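Local structure of N-terminal acetyltransferase-like protein (Chaetomium thermophilum, 5NNP) at residues V224-A229 and M256-G261; L248-P253 and A284-R289; A278-Y283 and L298-G303. The protein probably serves as the helical-repeat auxiliary subunit of an N-terminal acetyltransferase A complex, which acetylates the N-termini of proteins. One frame throughout, in Å; residues are numbered along the deposited sequence.

The three contacts follow one run of helices in the alpha-alpha superhelix of the auxiliary-subunit family. Interaction 1 joins helix 221-234 to helix 256-265, skipping over helix 238-251; interaction 2 leads from the end of helix 238-251 to the end of helix 273-286; interaction 3 ties helix 273-286 to the loop before helix 303-320. Along the chain, interactions 1 and 2 cross, as do 2 and 3, whereas 1 closes before 3 opens. The centres of interactions 1 and 3 are about 19 Å apart. Y259 probably hydrogen-bonds P253 O, linking 1 to 2, and at interaction 2 the run of helices reaches a coenzyme analogue that is also bound by another protein chain.

Interaction 1: V224-A229 and M256-G261; sequences VMELRA and MDYYKG
The carboxylate of E226 and the phenol of Y258 join helix 221-234 to helix 256-265, two helices of the alpha-alpha superhelix built from TPR-like hairpins. Between them in sequence comes helix 238-251, so the contact bridges over an intervening helix and rests on a single pair of long side chains.

The E226 side chain leaves its helix with CG anti to the carbonyl carbon (chi1 -79°) and then runs extended, which carries the carboxylate across the gap. CB is still remote from the tyrosine, 5.2 Å from Y258 OH. CG, the next atom, comes within 3.7 Å of the same Y258 OH, and CD follows at 3.4 Å from it. Only OE2 makes the polar contact: Y258 OH donates its hydrogen to E226 OE2 over 2.5 Å. The acceptor sits at the edge of the ring, in the ring plane, on the CE1 side of the hydroxyl, with Y258 CE1 3.6 Å from E226 OE2. The two side chains cross at about a right angle, and carboxylate and ring planes are turned 74° apart, so the flat groups meet through one oxygen each instead of lying over one another.

Y258 is a buried residue, E226 a partly exposed one, and the bond supplies the phenol with a carboxylate acceptor. Beneath the pair, L248 of helix 238-251 touches both E226 and Y258 and adds an apolar floor, while the ring of H255 meets that of Y258 with the planes at about 60°. The two carboxylate oxygens divide their work: OE2 takes the tyrosine hydroxyl, and OE1 is hydrogen-bonded to O3 of a bound glycerol, probably from the crystallisation liquor.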
loop_
_atom_site.group_PDB
_atom_site.type_symbol
_atom_site.label_atom_id
_atom_site.label_comp_id
_atom_site.label_asym_id
_atom_site.label_seq_id
_atom_site.Cartn_x
_atom_site.Cartn_y
_atom_site.Cartn_z
ATOM N N VAL A 224 -4.463 -22.758 4.429
ATOM C CA VAL A 224 -4.128 -24.094 4.899
ATOM C C VAL A 224 -3.161 -24.735 3.910
ATOM O O VAL A 224 -2.185 -25.374 4.295
ATOM C CB VAL A 224 -5.381 -24.984 5.072
ATOM C CG1 VAL A 224 -4.992 -26.445 5.273
ATOM C CG2 VAL A 224 -6.216 -24.517 6.240
ATOM N N MET A 225 -3.414 -24.541 2.627
ATOM C CA MET A 225 -2.599 -25.200 1.618
ATOM C C MET A 225 -1.196 -24.619 1.544
ATOM O O MET A 225 -0.235 -25.358 1.335
ATOM C CB MET A 225 -3.277 -25.114 0.256
ATOM C CG MET A 225 -4.513 -25.974 0.161
ATOM S SD MET A 225 -5.285 -25.849 -1.457
ATOM C CE MET A 225 -6.817 -26.732 -1.096
ATOM N N GLU A 226 -1.080 -23.304 1.714
ATOM C CA GLU A 226 0.227 -22.663 1.640
ATOM C C GLU A 226 1.056 -22.910 2.902
ATOM O O GLU A 226 2.261 -23.167 2.812
ATOM C CB GLU A 226 0.074 -21.167 1.372
ATOM C CG GLU A 226 -0.211 -20.854 -0.097
ATOM C CD GLU A 226 -0.062 -19.389 -0.431
ATOM O OE1 GLU A 226 -0.133 -18.560 0.503
ATOM O OE2 GLU A 226 0.119 -19.065 -1.631
ATOM N N LEU A 227 0.410 -22.859 4.067
ATOM C CA LEU A 227 1.077 -23.198 5.323
ATOM C C LEU A 227 1.582 -24.647 5.303
ATOM O O LEU A 227 2.718 -24.928 5.700
ATOM C CB LEU A 227 0.141 -22.970 6.516
ATOM C CG LEU A 227 -0.219 -21.515 6.820
ATOM C CD1 LEU A 227 -1.281 -21.447 7.894
ATOM C CD2 LEU A 227 0.995 -20.742 7.263
ATOM N N ARG A 228 0.749 -25.566 4.821
ATOM C CA ARG A 228 1.166 -26.962 4.762
ATOM C C ARG A 228 2.436 -27.127 3.911
ATOM O O ARG A 228 3.381 -27.800 4.322
ATOM C CB ARG A 228 0.032 -27.852 4.232
ATOM C CG ARG A 228 0.430 -29.313 4.005
ATOM C CD ARG A 228 -0.738 -30.291 4.191
ATOM N NE ARG A 228 -1.877 -29.967 3.346
ATOM C CZ ARG A 228 -3.125 -29.848 3.786
ATOM N NH1 ARG A 228 -3.397 -30.050 5.064
ATOM N NH2 ARG A 228 -4.102 -29.526 2.942
ATOM N N ALA A 229 2.478 -26.498 2.739
ATOM C CA ALA A 229 3.630 -26.670 1.856
ATOM C C ALA A 229 4.869 -26.028 2.452
ATOM O O ALA A 229 5.948 -26.620 2.457
ATOM C CB ALA A 229 3.351 -26.089 0.470
ATOM N N MET A 256 4.357 -18.330 -9.786
ATOM C CA MET A 256 5.786 -18.694 -9.851
ATOM C C MET A 256 6.346 -19.556 -8.726
ATOM O O MET A 256 7.040 -20.535 -8.981
ATOM C CB MET A 256 6.651 -17.432 -9.905
ATOM C CG MET A 256 8.145 -17.657 -10.046
ATOM S SD MET A 256 9.100 -16.123 -10.219
ATOM C CE MET A 256 8.793 -15.730 -11.939
ATOM N N ASP A 257 6.077 -19.180 -7.482
ATOM C CA ASP A 257 6.696 -19.875 -6.357
ATOM C C ASP A 257 6.242 -21.324 -6.187
ATOM O O ASP A 257 6.989 -22.138 -5.631
ATOM C CB ASP A 257 6.453 -19.107 -5.059
ATOM C CG ASP A 257 7.238 -17.824 -4.996
ATOM O OD1 ASP A 257 8.189 -17.672 -5.796
ATOM O OD2 ASP A 257 6.903 -16.965 -4.159
ATOM N N TYR A 258 5.041 -21.659 -6.654
ATOM C CA TYR A 258 4.581 -23.045 -6.558
ATOM C C TYR A 258 5.449 -23.938 -7.443
ATOM O O TYR A 258 5.765 -25.068 -7.060
ATOM C CB TYR A 258 3.105 -23.191 -6.947
ATOM C CG TYR A 258 2.133 -22.407 -6.081
ATOM C CD1 TYR A 258 2.471 -22.020 -4.782
ATOM C CD2 TYR A 258 0.884 -22.047 -6.565
ATOM C CE1 TYR A 258 1.586 -21.304 -3.992
ATOM C CE2 TYR A 258 -0.002 -21.325 -5.783
ATOM C CZ TYR A 258 0.351 -20.957 -4.493
ATOM O OH TYR A 258 -0.525 -20.226 -3.713
ATOM N N TYR A 259 5.845 -23.440 -8.620
ATOM C CA TYR A 259 6.751 -24.224 -9.463
ATOM C C TYR A 259 8.125 -24.374 -8.780
ATOM O O TYR A 259 8.692 -25.469 -8.752
ATOM C CB TYR A 259 6.911 -23.598 -10.853
ATOM C CG TYR A 259 5.659 -23.619 -11.702
ATOM C CD1 TYR A 259 5.322 -24.739 -12.451
ATOM C CD2 TYR A 259 4.822 -22.512 -11.771
ATOM C CE1 TYR A 259 4.175 -24.765 -13.237
ATOM C CE2 TYR A 259 3.674 -22.528 -12.544
ATOM C CZ TYR A 259 3.356 -23.657 -13.275
ATOM O OH TYR A 259 2.216 -23.659 -14.048
ATOM N N LYS A 260 8.649 -23.279 -8.229
ATOM C CA LYS A 260 9.923 -23.329 -7.518
ATOM C C LYS A 260 9.878 -24.388 -6.422
ATOM O O LYS A 260 10.742 -25.266 -6.364
ATOM C CB LYS A 260 10.282 -21.966 -6.920
ATOM C CG LYS A 260 10.723 -20.945 -7.951
ATOM C CD LYS A 260 11.107 -19.620 -7.324
ATOM C CE LYS A 260 11.587 -18.639 -8.384
ATOM N NZ LYS A 260 12.130 -17.396 -7.766
ATOM N N GLY A 261 8.848 -24.312 -5.580
ATOM C CA GLY A 261 8.622 -25.283 -4.527
ATOM C C GLY A 261 8.580 -26.723 -5.006
ATOM O O GLY A 261 9.270 -27.574 -4.449
#

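Interaction 2: L248-P253 and A284-R289; sequences LLDRNP and AAKYPR. With CMC (carboxymethyl coenzyme *a), chain B.
The ring of Y287 is held between P253 and the aliphatic part of K286, while its hydroxyl reaches D250. P253 CG lies over one face in a CH-pi contact, 3.9 Å from the centroid of the Y287 ring; K286 CG lies over the opposite face, displaced toward the rim. D250 OD1 sits at the ring edge, in plane, and Y287 OH donates to D250 OD1 across 2.7 Å, meeting it on the anti side, 27° out of the carboxylate plane. D250 crosses both Y287 and K286 at about a right angle, its carboxylate turned 57° from the ring plane.

The extended lysine chain brings K286 NZ to 2.7 Å from D250 OD1 in a salt bridge, 38° above the carboxylate plane. Both donors come from the same face, so one oxygen anchors tyrosine and lysine together. Two residues after Y287, R289 turns its guanidinium edge to the coenzyme analogue, R289 NH2 donating over 3.1 Å to O7A of the 3'-phosphate; that ligand is also hydrogen-bonded to residues of another protein's chain, to which R289 NH1 is salt-bridged. The contact joins the C-terminal ends of helices 238-251 and 273-286, with helix 256-265 packed against L249.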
loop_
_atom_site.group_PDB
_atom_site.type_symbol
_atom_site.label_atom_id
_atom_site.label_comp_id
_atom_site.label_asym_id
_atom_site.label_seq_id
_atom_site.Cartn_x
_atom_site.Cartn_y
_atom_site.Cartn_z
ATOM N N LEU A 248 -1.268 -26.823 -4.867
ATOM C CA LEU A 248 -1.345 -25.381 -5.056
ATOM C C LEU A 248 -1.294 -25.019 -6.538
ATOM O O LEU A 248 -1.956 -24.068 -6.978
ATOM C CB LEU A 248 -0.220 -24.677 -4.294
ATOM C CG LEU A 248 -0.411 -24.602 -2.772
ATOM C CD1 LEU A 248 0.918 -24.382 -2.057
ATOM C CD2 LEU A 248 -1.410 -23.499 -2.395
ATOM N N LEU A 249 -0.527 -25.786 -7.312
ATOM C CA LEU A 249 -0.381 -25.497 -8.736
ATOM C C LEU A 249 -1.697 -25.739 -9.440
ATOM O O LEU A 249 -2.107 -24.952 -10.300
ATOM C CB LEU A 249 0.713 -26.352 -9.375
ATOM C CG LEU A 249 2.152 -25.857 -9.251
ATOM C CD1 LEU A 249 3.104 -26.933 -9.723
ATOM C CD2 LEU A 249 2.343 -24.572 -10.045
ATOM N N ASP A 250 -2.350 -26.839 -9.070
ATOM C CA ASP A 250 -3.651 -27.173 -9.620
ATOM C C ASP A 250 -4.675 -26.086 -9.288
ATOM O O ASP A 250 -5.612 -25.869 -10.043
ATOM C CB ASP A 250 -4.110 -28.538 -9.105
ATOM C CG ASP A 250 -3.384 -29.690 -9.772
ATOM O OD1 ASP A 250 -3.275 -29.676 -11.014
ATOM O OD2 ASP A 250 -2.921 -30.613 -9.064
ATOM N N ARG A 251 -4.489 -25.409 -8.158
ATOM C CA ARG A 251 -5.381 -24.330 -7.728
ATOM C C ARG A 251 -5.090 -23.028 -8.487
ATOM O O ARG A 251 -5.987 -22.242 -8.778
ATOM C CB ARG A 251 -5.246 -24.104 -6.214
ATOM C CG ARG A 251 -6.188 -23.043 -5.588
ATOM C CD ARG A 251 -5.756 -22.721 -4.146
ATOM N NE ARG A 251 -6.676 -21.829 -3.442
ATOM C CZ ARG A 251 -7.880 -22.196 -2.993
ATOM N NH1 ARG A 251 -8.315 -23.431 -3.192
ATOM N NH2 ARG A 251 -8.657 -21.328 -2.353
ATOM N N ASN A 252 -3.827 -22.794 -8.800
ATOM C CA ASN A 252 -3.436 -21.528 -9.394
ATOM C C ASN A 252 -2.148 -21.731 -10.159
ATOM O O ASN A 252 -1.062 -21.471 -9.638
ATOM C CB ASN A 252 -3.292 -20.451 -8.305
ATOM C CG ASN A 252 -2.773 -19.117 -8.839
ATOM O OD1 ASN A 252 -2.611 -18.932 -10.048
ATOM N ND2 ASN A 252 -2.514 -18.176 -7.926
ATOM N N PRO A 253 -2.270 -22.222 -11.400
ATOM C CA PRO A 253 -1.157 -22.564 -12.286
ATOM C C PRO A 253 -0.298 -21.359 -12.636
ATOM O O PRO A 253 0.723 -21.512 -13.304
ATOM C CB PRO A 253 -1.861 -23.120 -13.522
ATOM C CG PRO A 253 -3.137 -23.653 -12.995
ATOM C CD PRO A 253 -3.555 -22.668 -11.956
ATOM N N ALA A 284 1.277 -27.373 -18.487
ATOM C CA ALA A 284 0.852 -26.693 -19.716
ATOM C C ALA A 284 -0.168 -27.543 -20.485
ATOM O O ALA A 284 -1.149 -27.036 -21.029
ATOM C CB ALA A 284 2.048 -26.376 -20.593
ATOM N N ALA A 285 0.080 -28.844 -20.518
ATOM C CA ALA A 285 -0.854 -29.799 -21.091
ATOM C C ALA A 285 -2.156 -29.846 -20.292
ATOM O O ALA A 285 -3.246 -29.910 -20.863
ATOM C CB ALA A 285 -0.222 -31.179 -21.143
ATOM N N LYS A 286 -2.034 -29.819 -18.968
ATOM C CA LYS A 286 -3.178 -29.975 -18.081
ATOM C C LYS A 286 -3.993 -28.694 -18.032
ATOM O O LYS A 286 -5.198 -28.725 -17.799
ATOM C CB LYS A 286 -2.705 -30.363 -16.675
ATOM C CG LYS A 286 -3.785 -30.881 -15.738
ATOM C CD LYS A 286 -3.197 -31.266 -14.395
ATOM C CE LYS A 286 -4.266 -31.787 -13.441
ATOM N NZ LYS A 286 -3.695 -32.090 -12.096
ATOM N N TYR A 287 -3.325 -27.570 -18.269
ATOM C CA TYR A 287 -3.940 -26.249 -18.157
ATOM C C TYR A 287 -3.570 -25.354 -19.352
ATOM O O TYR A 287 -2.762 -24.432 -19.235
ATOM C CB TYR A 287 -3.529 -25.588 -16.831
ATOM C CG TYR A 287 -4.005 -26.336 -15.598
ATOM C CD1 TYR A 287 -5.358 -26.389 -15.275
ATOM C CD2 TYR A 287 -3.101 -26.992 -14.759
ATOM C CE1 TYR A 287 -5.800 -27.072 -14.155
ATOM C CE2 TYR A 287 -3.528 -27.679 -13.640
ATOM C CZ TYR A 287 -4.885 -27.712 -13.339
ATOM O OH TYR A 287 -5.342 -28.385 -12.227
ATOM N N PRO A 288 -4.181 -25.629 -20.512
ATOM C CA PRO A 288 -3.902 -24.970 -21.797
ATOM C C PRO A 288 -3.988 -23.449 -21.775
ATOM O O PRO A 288 -3.391 -22.816 -22.644
ATOM C CB PRO A 288 -4.979 -25.540 -22.710
ATOM C CG PRO A 288 -5.272 -26.863 -22.134
ATOM C CD PRO A 288 -5.204 -26.678 -20.654
ATOM N N ARG A 289 -4.709 -22.874 -20.817
ATOM C CA ARG A 289 -4.835 -21.419 -20.745
ATOM C C ARG A 289 -3.793 -20.776 -19.835
ATOM O O ARG A 289 -3.772 -19.552 -19.677
ATOM C CB ARG A 289 -6.224 -21.012 -20.258
ATOM C CG ARG A 289 -7.369 -21.675 -20.971
ATOM C CD ARG A 289 -8.549 -20.719 -21.045
ATOM N NE ARG A 289 -8.439 -19.871 -22.225
ATOM C CZ ARG A 289 -9.299 -18.915 -22.546
ATOM N NH1 ARG A 289 -10.340 -18.670 -21.768
ATOM N NH2 ARG A 289 -9.113 -18.203 -23.650
HETATM N N1A CMC B . -11.674 -6.731 -27.141
HETATM C C2A CMC B . -12.573 -7.759 -27.114
HETATM N N3A CMC B . -12.485 -8.743 -26.175
HETATM C C4A CMC B . -11.492 -8.714 -25.246
HETATM C C5A CMC B . -10.560 -7.656 -25.261
HETATM C C6A CMC B . -10.674 -6.658 -26.233
HETATM N N6A CMC B . -9.760 -5.609 -26.253
HETATM N N7A CMC B . -9.628 -7.910 -24.143
HETATM C C8A CMC B . -10.050 -9.065 -23.555
HETATM N N9A CMC B . -11.117 -9.486 -24.230
HETATM C C1B CMC B . -11.818 -10.666 -23.854
HETATM C C2B CMC B . -11.378 -11.848 -24.618
HETATM O O2B CMC B . -12.535 -12.523 -25.125
HETATM C C3B CMC B . -10.742 -12.732 -23.654
HETATM O O3B CMC B . -11.182 -14.079 -23.895
HETATM P P3B CMC B . -10.352 -14.965 -24.904
HETATM O O7A CMC B . -11.040 -16.247 -25.136
HETATM O O8A CMC B . -8.864 -15.157 -24.417
HETATM O O9A CMC B . -10.392 -14.367 -26.235
HETATM C C4B CMC B . -11.294 -12.332 -22.343
HETATM O O4B CMC B . -11.544 -10.945 -22.460
HETATM C C5B CMC B . -10.232 -12.557 -21.319
HETATM O O5B CMC B . -9.112 -11.808 -21.806
HETATM P P1A CMC B . -8.174 -11.223 -20.632
HETATM O O1A CMC B . -6.743 -11.137 -21.083
HETATM O O2A CMC B . -8.243 -12.153 -19.429
HETATM O O3A CMC B . -8.678 -9.743 -20.186
HETATM P P2A CMC B . -7.755 -8.552 -19.723
HETATM O O4A CMC B . -7.158 -7.899 -20.938
HETATM O O5A CMC B . -6.666 -9.065 -18.848
HETATM O O6A CMC B . -8.623 -7.521 -18.912
HETATM C CBP CMC B . -10.321 -5.825 -18.708
HETATM C CCP CMC B . -9.933 -7.209 -19.332
HETATM C CDP CMC B . -10.232 -6.020 -17.160
HETATM C CEP CMC B . -11.785 -5.424 -19.102
HETATM C CAP CMC B . -9.318 -4.765 -19.236
HETATM O OAP CMC B . -9.498 -4.557 -20.593
HETATM C C9P CMC B . -9.367 -3.402 -18.533
HETATM O O9P CMC B . -8.706 -3.202 -17.503
HETATM N N8P CMC B . -10.159 -2.321 -19.091
HETATM C C7P CMC B . -10.194 -1.012 -18.461
HETATM C C6P CMC B . -10.777 -1.022 -17.018
HETATM C C5P CMC B . -12.124 -1.702 -17.085
HETATM O O5P CMC B . -12.924 -1.378 -17.931
HETATM N N4P CMC B . -12.422 -2.746 -16.153
HETATM C C3P CMC B . -13.694 -3.432 -16.240
HETATM C C2P CMC B . -14.674 -2.907 -15.193
HETATM S S1P CMC B . -16.230 -3.817 -15.373
HETATM C C1 CMC B . -16.674 -4.516 -13.774
HETATM C C2 CMC B . -16.215 -3.545 -12.712
HETATM O O21 CMC B . -15.139 -3.690 -12.148
#

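Interaction 3: A278-Y283 and L298-G303; sequences AVYDEY and LNFLSG
Y280 of helix 273-286 and F300 of the loop leading to helix 303-320 meet where the CD1-CE1 side of the tyrosine ring comes up to CE2 and CZ of the phenylalanine. The nearest atoms are Y280 CE1 and F300 CE2, 3.7 Å apart, and Y280 CD1 lies 3.9 Å from F300 CZ, so one side of the tyrosine meets the far end of the phenylalanine. The ring centroids are 5.7 Å apart and the planes inclined at 39°, an oblique pairing that is purely apolar.

The two side chains reach this meeting point by different torsions. Y280 has CG anti to its carbonyl carbon (chi1 -72°), a common helix conformation that sends the ring outward from the helix toward the loop. F300 instead places CG between the backbone N and the carbonyl carbon (chi1 56°), which swings its ring back over to the helix. In both residues the ring plane is about perpendicular to the plane through CA, CB and CG.

Y280 is buried because it has further neighbours: it stacks on the ring of Y259, and it also touches I263, L296 and P297. Replacing the tyrosine with an alanine would probably leave the F300 ring without its partner and free to turn, and Y259 without its stacking neighbour. Through this aromatic pair the loop beyond helix 292-295, just before helix 303-320, is tied back onto helix 273-286 within the helical-repeat superhelix of this TPR-like family.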
loop_
_atom_site.group_PDB
_atom_site.type_symbol
_atom_site.label_atom_id
_atom_site.label_comp_id
_atom_site.label_asym_id
_atom_site.label_seq_id
_atom_site.Cartn_x
_atom_site.Cartn_y
_atom_site.Cartn_z
ATOM N N ALA A 278 9.951 -30.608 -18.192
ATOM C CA ALA A 278 8.987 -31.696 -18.081
ATOM C C ALA A 278 7.898 -31.354 -17.059
ATOM O O ALA A 278 6.701 -31.538 -17.305
ATOM C CB ALA A 278 9.696 -32.986 -17.697
ATOM N N VAL A 279 8.320 -30.854 -15.906
ATOM C CA VAL A 279 7.372 -30.385 -14.918
ATOM C C VAL A 279 6.449 -29.327 -15.532
ATOM O O VAL A 279 5.229 -29.410 -15.415
ATOM C CB VAL A 279 8.082 -29.789 -13.690
ATOM C CG1 VAL A 279 7.064 -29.335 -12.662
ATOM C CG2 VAL A 279 9.039 -30.792 -13.091
ATOM N N TYR A 280 7.036 -28.333 -16.189
ATOM C CA TYR A 280 6.250 -27.248 -16.780
ATOM C C TYR A 280 5.351 -27.721 -17.914
ATOM O O TYR A 280 4.197 -27.312 -18.012
ATOM C CB TYR A 280 7.166 -26.136 -17.281
ATOM C CG TYR A 280 7.783 -25.344 -16.164
ATOM C CD1 TYR A 280 9.026 -25.693 -15.643
ATOM C CD2 TYR A 280 7.113 -24.267 -15.602
ATOM C CE1 TYR A 280 9.592 -24.971 -14.606
ATOM C CE2 TYR A 280 7.669 -23.538 -14.571
ATOM C CZ TYR A 280 8.910 -23.895 -14.077
ATOM O OH TYR A 280 9.472 -23.173 -13.051
ATOM N N ASP A 281 5.874 -28.584 -18.774
ATOM C CA ASP A 281 5.079 -29.091 -19.886
ATOM C C ASP A 281 3.871 -29.838 -19.345
ATOM O O ASP A 281 2.778 -29.773 -19.903
ATOM C CB ASP A 281 5.917 -30.001 -20.797
ATOM C CG ASP A 281 6.962 -29.233 -21.578
ATOM O OD1 ASP A 281 6.788 -28.015 -21.761
ATOM O OD2 ASP A 281 7.958 -29.840 -22.014
ATOM N N GLU A 282 4.072 -30.534 -18.237
ATOM C CA GLU A 282 2.997 -31.298 -17.644
ATOM C C GLU A 282 1.808 -30.419 -17.284
ATOM O O GLU A 282 0.675 -30.775 -17.580
ATOM C CB GLU A 282 3.494 -32.033 -16.413
ATOM C CG GLU A 282 2.433 -32.872 -15.765
ATOM C CD GLU A 282 2.948 -33.599 -14.561
ATOM O OE1 GLU A 282 4.048 -34.185 -14.663
ATOM O OE2 GLU A 282 2.260 -33.574 -13.516
ATOM N N TYR A 283 2.058 -29.263 -16.668
ATOM C CA TYR A 283 0.954 -28.378 -16.294
ATOM C C TYR A 283 0.433 -27.592 -17.484
ATOM O O TYR A 283 -0.733 -27.220 -17.503
ATOM C CB TYR A 283 1.365 -27.453 -15.140
ATOM C CG TYR A 283 1.388 -28.255 -13.849
ATOM C CD1 TYR A 283 0.239 -28.413 -13.085
ATOM C CD2 TYR A 283 2.533 -28.919 -13.445
ATOM C CE1 TYR A 283 0.246 -29.172 -11.946
ATOM C CE2 TYR A 283 2.544 -29.674 -12.315
ATOM C CZ TYR A 283 1.406 -29.807 -11.563
ATOM O OH TYR A 283 1.433 -30.582 -10.418
ATOM N N LEU A 298 11.262 -20.225 -20.308
ATOM C CA LEU A 298 12.168 -19.371 -21.062
ATOM C C LEU A 298 13.173 -18.708 -20.134
ATOM O O LEU A 298 14.092 -18.035 -20.589
ATOM C CB LEU A 298 11.398 -18.299 -21.846
ATOM C CG LEU A 298 10.341 -18.753 -22.860
ATOM C CD1 LEU A 298 9.543 -17.556 -23.390
ATOM C CD2 LEU A 298 10.957 -19.568 -23.994
ATOM N N ASN A 299 12.996 -18.887 -18.829
ATOM C CA ASN A 299 13.934 -18.313 -17.869
ATOM C C ASN A 299 15.237 -19.108 -17.790
ATOM O O ASN A 299 16.316 -18.525 -17.716
ATOM C CB ASN A 299 13.296 -18.212 -16.487
ATOM C CG ASN A 299 12.258 -17.119 -16.413
ATOM O OD1 ASN A 299 12.334 -16.138 -17.153
ATOM N ND2 ASN A 299 11.276 -17.276 -15.523
ATOM N N PHE A 300 15.132 -20.434 -17.832
ATOM C CA PHE A 300 16.300 -21.303 -17.673
ATOM C C PHE A 300 16.660 -22.048 -18.953
ATOM O O PHE A 300 17.739 -22.634 -19.054
ATOM C CB PHE A 300 16.050 -22.313 -16.563
ATOM C CG PHE A 300 14.808 -23.130 -16.770
ATOM C CD1 PHE A 300 14.844 -24.296 -17.523
ATOM C CD2 PHE A 300 13.599 -22.723 -16.226
ATOM C CE1 PHE A 300 13.694 -25.049 -17.720
ATOM C CE2 PHE A 300 12.441 -23.477 -16.418
ATOM C CZ PHE A 300 12.491 -24.637 -17.170
ATOM N N LEU A 301 15.754 -22.050 -19.926
ATOM C CA LEU A 301 16.084 -22.638 -21.221
ATOM C C LEU A 301 17.165 -21.811 -21.904
ATOM O O LEU A 301 17.282 -20.606 -21.685
ATOM C CB LEU A 301 14.850 -22.743 -22.116
ATOM C CG LEU A 301 13.944 -23.951 -21.885
ATOM C CD1 LEU A 301 12.708 -23.855 -22.753
ATOM C CD2 LEU A 301 14.692 -25.230 -22.162
ATOM N N SER A 302 17.960 -22.466 -22.733
ATOM C CA SER A 302 19.095 -21.804 -23.364
ATOM C C SER A 302 19.446 -22.445 -24.702
ATOM O O SER A 302 18.989 -23.545 -25.008
ATOM C CB SER A 302 20.303 -21.836 -22.431
ATOM O OG SER A 302 20.672 -23.173 -22.146
ATOM N N GLY A 303 20.259 -21.752 -25.494
ATOM C CA GLY A 303 20.636 -22.239 -26.805
ATOM C C GLY A 303 19.432 -22.573 -27.668
ATOM O O GLY A 303 18.416 -21.872 -27.644
#